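Local coordinates for glucose-6-phosphate isomerase (Thermus thermophilus, PDB 1ZZG), which probably catalyses the reversible isomerization of glucose 6-phosphate to fructose 6-phosphate in glycolysis and gluconeogenesis, at residues 12-24 and 224-238. Residues are numbered along the deposited sequence; the frame is centred on the assembly and turned at random.
Sequences FPEALSRHGPLLE and LEESLPLKTALLLHL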
# COMPACT_ATOMS: atom_id res chain seq x y z
N PHE A 12 28.55 -0.82 -13.95
CA PHE A 12 28.37 -1.90 -12.98
C PHE A 12 29.35 -3.07 -13.07
O PHE A 12 29.83 -3.55 -12.05
CB PHE A 12 26.94 -2.45 -13.04
CG PHE A 12 26.64 -3.45 -11.96
CD1 PHE A 12 26.67 -3.08 -10.62
CD2 PHE A 12 26.40 -4.78 -12.28
CE1 PHE A 12 26.45 -4.02 -9.61
CE2 PHE A 12 26.18 -5.73 -11.28
CZ PHE A 12 26.20 -5.35 -9.94
N PRO A 13 29.65 -3.55 -14.29
CA PRO A 13 30.59 -4.67 -14.40
C PRO A 13 31.95 -4.34 -13.76
O PRO A 13 32.58 -5.20 -13.16
CB PRO A 13 30.68 -4.89 -15.91
CG PRO A 13 29.30 -4.51 -16.37
CD PRO A 13 29.06 -3.23 -15.60
N GLU A 14 32.38 -3.09 -13.89
CA GLU A 14 33.65 -2.68 -13.31
C GLU A 14 33.54 -2.55 -11.79
O GLU A 14 34.47 -2.87 -11.05
CB GLU A 14 34.10 -1.35 -13.93
CG GLU A 14 35.42 -0.78 -13.40
CD GLU A 14 35.29 -0.19 -12.01
OE1 GLU A 14 34.18 0.26 -11.65
OE2 GLU A 14 36.31 -0.17 -11.27
N ALA A 15 32.39 -2.08 -11.34
CA ALA A 15 32.17 -1.89 -9.92
C ALA A 15 32.08 -3.24 -9.20
O ALA A 15 32.56 -3.38 -8.08
CB ALA A 15 30.90 -1.09 -9.70
N LEU A 16 31.46 -4.21 -9.86
CA LEU A 16 31.32 -5.54 -9.29
C LEU A 16 32.73 -6.11 -9.11
O LEU A 16 33.10 -6.58 -8.03
CB LEU A 16 30.52 -6.42 -10.25
CG LEU A 16 30.31 -7.86 -9.78
CD1 LEU A 16 29.57 -7.87 -8.46
CD2 LEU A 16 29.54 -8.61 -10.84
N SER A 17 33.52 -6.04 -10.18
CA SER A 17 34.89 -6.52 -10.15
C SER A 17 35.68 -5.83 -9.04
O SER A 17 36.31 -6.50 -8.21
CB SER A 17 35.55 -6.26 -11.51
OG SER A 17 36.80 -6.92 -11.59
N ARG A 18 35.64 -4.50 -9.00
CA ARG A 18 36.38 -3.74 -8.00
C ARG A 18 35.96 -4.03 -6.56
O ARG A 18 36.79 -3.99 -5.64
CB ARG A 18 36.26 -2.24 -8.27
CG ARG A 18 37.23 -1.41 -7.45
CD ARG A 18 37.25 0.06 -7.90
NE ARG A 18 36.21 0.87 -7.27
CZ ARG A 18 35.10 1.28 -7.87
NH1 ARG A 18 34.85 0.96 -9.13
NH2 ARG A 18 34.22 2.03 -7.20
N HIS A 19 34.67 -4.31 -6.35
CA HIS A 19 34.18 -4.59 -5.01
C HIS A 19 34.08 -6.09 -4.74
O HIS A 19 33.53 -6.51 -3.71
CB HIS A 19 32.81 -3.93 -4.80
CG HIS A 19 32.86 -2.43 -4.85
ND1 HIS A 19 32.84 -1.72 -6.03
CD2 HIS A 19 32.99 -1.51 -3.87
CE1 HIS A 19 32.95 -0.43 -5.77
NE2 HIS A 19 33.05 -0.28 -4.46
N GLY A 20 34.63 -6.90 -5.64
CA GLY A 20 34.59 -8.34 -5.48
C GLY A 20 35.01 -8.82 -4.10
O GLY A 20 34.25 -9.54 -3.44
N PRO A 21 36.22 -8.46 -3.64
CA PRO A 21 36.72 -8.86 -2.32
C PRO A 21 35.81 -8.46 -1.17
O PRO A 21 35.62 -9.22 -0.22
CB PRO A 21 38.08 -8.17 -2.25
CG PRO A 21 38.53 -8.22 -3.69
CD PRO A 21 37.28 -7.79 -4.42
N LEU A 22 35.26 -7.25 -1.26
CA LEU A 22 34.36 -6.72 -0.23
C LEU A 22 33.10 -7.58 -0.13
O LEU A 22 32.65 -7.90 0.96
CB LEU A 22 33.96 -5.28 -0.56
CG LEU A 22 33.13 -4.57 0.52
CD1 LEU A 22 34.03 -4.19 1.67
CD2 LEU A 22 32.44 -3.34 -0.04
N LEU A 23 32.55 -7.92 -1.29
CA LEU A 23 31.34 -8.74 -1.33
C LEU A 23 31.63 -10.16 -0.83
O LEU A 23 30.82 -10.74 -0.08
CB LEU A 23 30.78 -8.79 -2.76
CG LEU A 23 30.28 -7.47 -3.37
CD1 LEU A 23 29.95 -7.66 -4.84
CD2 LEU A 23 29.04 -7.00 -2.61
N GLU A 24 32.77 -10.72 -1.22
CA GLU A 24 33.15 -12.07 -0.80
C GLU A 24 33.27 -12.15 0.72
O GLU A 24 32.84 -13.12 1.35
CB GLU A 24 34.49 -12.49 -1.42
CG GLU A 24 34.51 -12.55 -2.94
CD GLU A 24 33.73 -13.71 -3.51
OE1 GLU A 24 33.23 -14.55 -2.73
OE2 GLU A 24 33.63 -13.79 -4.75
N LEU A 224 30.75 -15.20 -7.73
CA LEU A 224 30.30 -13.81 -7.78
C LEU A 224 29.48 -13.45 -9.02
O LEU A 224 28.40 -12.87 -8.90
CB LEU A 224 31.51 -12.87 -7.68
CG LEU A 224 31.18 -11.37 -7.61
CD1 LEU A 224 30.36 -11.07 -6.36
CD2 LEU A 224 32.46 -10.57 -7.61
N GLU A 225 30.00 -13.78 -10.19
CA GLU A 225 29.32 -13.48 -11.45
C GLU A 225 27.92 -14.06 -11.57
O GLU A 225 27.09 -13.55 -12.32
CB GLU A 225 30.15 -13.97 -12.64
CG GLU A 225 30.83 -12.87 -13.44
CD GLU A 225 29.84 -11.83 -13.96
OE1 GLU A 225 28.83 -12.21 -14.59
OE2 GLU A 225 30.09 -10.63 -13.75
N GLU A 226 27.65 -15.14 -10.83
CA GLU A 226 26.34 -15.78 -10.89
C GLU A 226 25.53 -15.56 -9.61
O GLU A 226 24.38 -15.99 -9.50
CB GLU A 226 26.52 -17.28 -11.13
CG GLU A 226 27.32 -17.62 -12.38
CD GLU A 226 28.05 -18.94 -12.27
OE1 GLU A 226 27.40 -19.96 -11.92
OE2 GLU A 226 29.27 -18.97 -12.53
N SER A 227 26.13 -14.86 -8.64
CA SER A 227 25.46 -14.60 -7.37
C SER A 227 24.61 -13.34 -7.43
O SER A 227 25.03 -12.27 -7.00
CB SER A 227 26.50 -14.48 -6.25
OG SER A 227 25.86 -14.45 -4.98
N LEU A 228 23.40 -13.48 -7.96
CA LEU A 228 22.49 -12.35 -8.08
C LEU A 228 22.29 -11.59 -6.76
O LEU A 228 22.32 -10.36 -6.75
CB LEU A 228 21.14 -12.83 -8.64
CG LEU A 228 21.24 -13.61 -9.96
CD1 LEU A 228 19.86 -14.08 -10.41
CD2 LEU A 228 21.88 -12.73 -11.02
N PRO A 229 22.09 -12.30 -5.63
CA PRO A 229 21.90 -11.60 -4.36
C PRO A 229 23.08 -10.70 -3.95
O PRO A 229 22.87 -9.65 -3.35
CB PRO A 229 21.67 -12.74 -3.37
CG PRO A 229 21.05 -13.80 -4.21
CD PRO A 229 21.90 -13.74 -5.46
N LEU A 230 24.30 -11.10 -4.28
CA LEU A 230 25.47 -10.28 -3.95
C LEU A 230 25.54 -9.09 -4.91
O LEU A 230 26.03 -8.02 -4.55
CB LEU A 230 26.77 -11.09 -4.06
CG LEU A 230 27.14 -11.96 -2.86
CD1 LEU A 230 28.39 -12.75 -3.19
CD2 LEU A 230 27.37 -11.09 -1.63
N LYS A 231 25.04 -9.28 -6.13
CA LYS A 231 25.04 -8.21 -7.12
C LYS A 231 24.08 -7.09 -6.75
O LYS A 231 24.44 -5.91 -6.81
CB LYS A 231 24.67 -8.75 -8.50
CG LYS A 231 25.74 -9.60 -9.14
CD LYS A 231 25.36 -9.90 -10.59
CE LYS A 231 26.39 -10.80 -11.25
NZ LYS A 231 26.08 -10.95 -12.70
N THR A 232 22.85 -7.44 -6.38
CA THR A 232 21.87 -6.42 -6.01
C THR A 232 22.24 -5.82 -4.66
O THR A 232 21.94 -4.65 -4.39
CB THR A 232 20.42 -6.98 -5.98
OG1 THR A 232 20.33 -8.08 -5.07
CG2 THR A 232 20.01 -7.44 -7.38
N ALA A 233 22.90 -6.60 -3.81
CA ALA A 233 23.34 -6.09 -2.51
C ALA A 233 24.33 -4.96 -2.82
O ALA A 233 24.29 -3.89 -2.21
CB ALA A 233 24.02 -7.18 -1.72
N LEU A 234 25.21 -5.20 -3.79
CA LEU A 234 26.19 -4.20 -4.19
C LEU A 234 25.48 -2.94 -4.69
O LEU A 234 25.83 -1.83 -4.31
CB LEU A 234 27.11 -4.74 -5.29
CG LEU A 234 28.13 -3.74 -5.84
CD1 LEU A 234 29.08 -3.33 -4.71
CD2 LEU A 234 28.90 -4.35 -7.00
N LEU A 235 24.49 -3.13 -5.55
CA LEU A 235 23.74 -2.00 -6.09
C LEU A 235 23.21 -1.13 -4.97
O LEU A 235 23.43 0.08 -4.96
CB LEU A 235 22.58 -2.49 -6.97
CG LEU A 235 22.95 -3.04 -8.36
CD1 LEU A 235 21.72 -3.67 -8.99
CD2 LEU A 235 23.49 -1.92 -9.24
N LEU A 236 22.50 -1.72 -4.01
CA LEU A 236 21.98 -0.94 -2.90
C LEU A 236 23.13 -0.32 -2.10
O LEU A 236 23.04 0.82 -1.65
CB LEU A 236 21.10 -1.80 -1.98
CG LEU A 236 19.65 -2.04 -2.41
CD1 LEU A 236 19.58 -2.96 -3.62
CD2 LEU A 236 18.87 -2.65 -1.24
N HIS A 237 24.22 -1.07 -1.94
CA HIS A 237 25.37 -0.59 -1.19
C HIS A 237 26.01 0.64 -1.83
O HIS A 237 26.41 1.58 -1.13
CB HIS A 237 26.43 -1.68 -1.05
CG HIS A 237 27.63 -1.24 -0.27
ND1 HIS A 237 27.54 -0.77 1.02
CD2 HIS A 237 28.94 -1.17 -0.61
CE1 HIS A 237 28.75 -0.44 1.45
NE2 HIS A 237 29.62 -0.67 0.48
N LEU A 238 26.12 0.63 -3.15
CA LEU A 238 26.72 1.74 -3.89
C LEU A 238 25.86 3.01 -3.83
O LEU A 238 26.30 4.09 -4.20
CB LEU A 238 26.97 1.33 -5.34
CG LEU A 238 27.95 0.18 -5.58
CD1 LEU A 238 27.99 -0.16 -7.05
CD2 LEU A 238 29.33 0.54 -5.06
O HOH W 1 31.93 -7.96 -13.79
O HOH W 2 32.94 -15.91 -6.12
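Helix 12-18 and the first turn of helix 20-32 (residues 20-24), broken at H19, both lie across helix 228-238, the axes of these segments passing 10.7 Å from its axis at 101° and 112°. Near the middle of that helix L234 enters as a knob into a hole formed by F12, A15, L16 and L23. Its forked end suits the place: CD2 drops to 3.5 Å from L16 CA, and CD1 lies 3.8 Å from H19 CB. F12 holds CG on the far side from its backbone N (chi1 -173°), which carries the ring over to L235, its CE1 3.6 Å from L235 CD2, while CZ approaches K231 O. In this isomerase of the SIS-clan family the packing, far from the predicted catalytic residues, fastens an N-terminal helix pair to helix 228-238, whose L228 and L236 touch helix 371-391. At the break, H19, just past the end of helix 12-18, occupies the N-cap position of the next helix. Its ND1 donates in the ring plane to A15 O (2.7 Å), which H19 N reaches from the opposite face of the carbonyl, and this fixes the ring so that L238 CD2 makes a CH-pi contact over one face, 4.0 Å from the centroid. A leucine at H19 would probably leave A15 O without its second donor and L238 without a flat face to rest on. Further on, L23 CD1 meets L224 CD1 at 3.8 Å, and L224 CD2 rests 3.7 Å from G20 CA; a side chain at G20 would be crowded chiefly by P21 CD. At the more polar margin a water bridges E24 OE2 and L224 N, while E24 OE1 forms a salt bridge with R27.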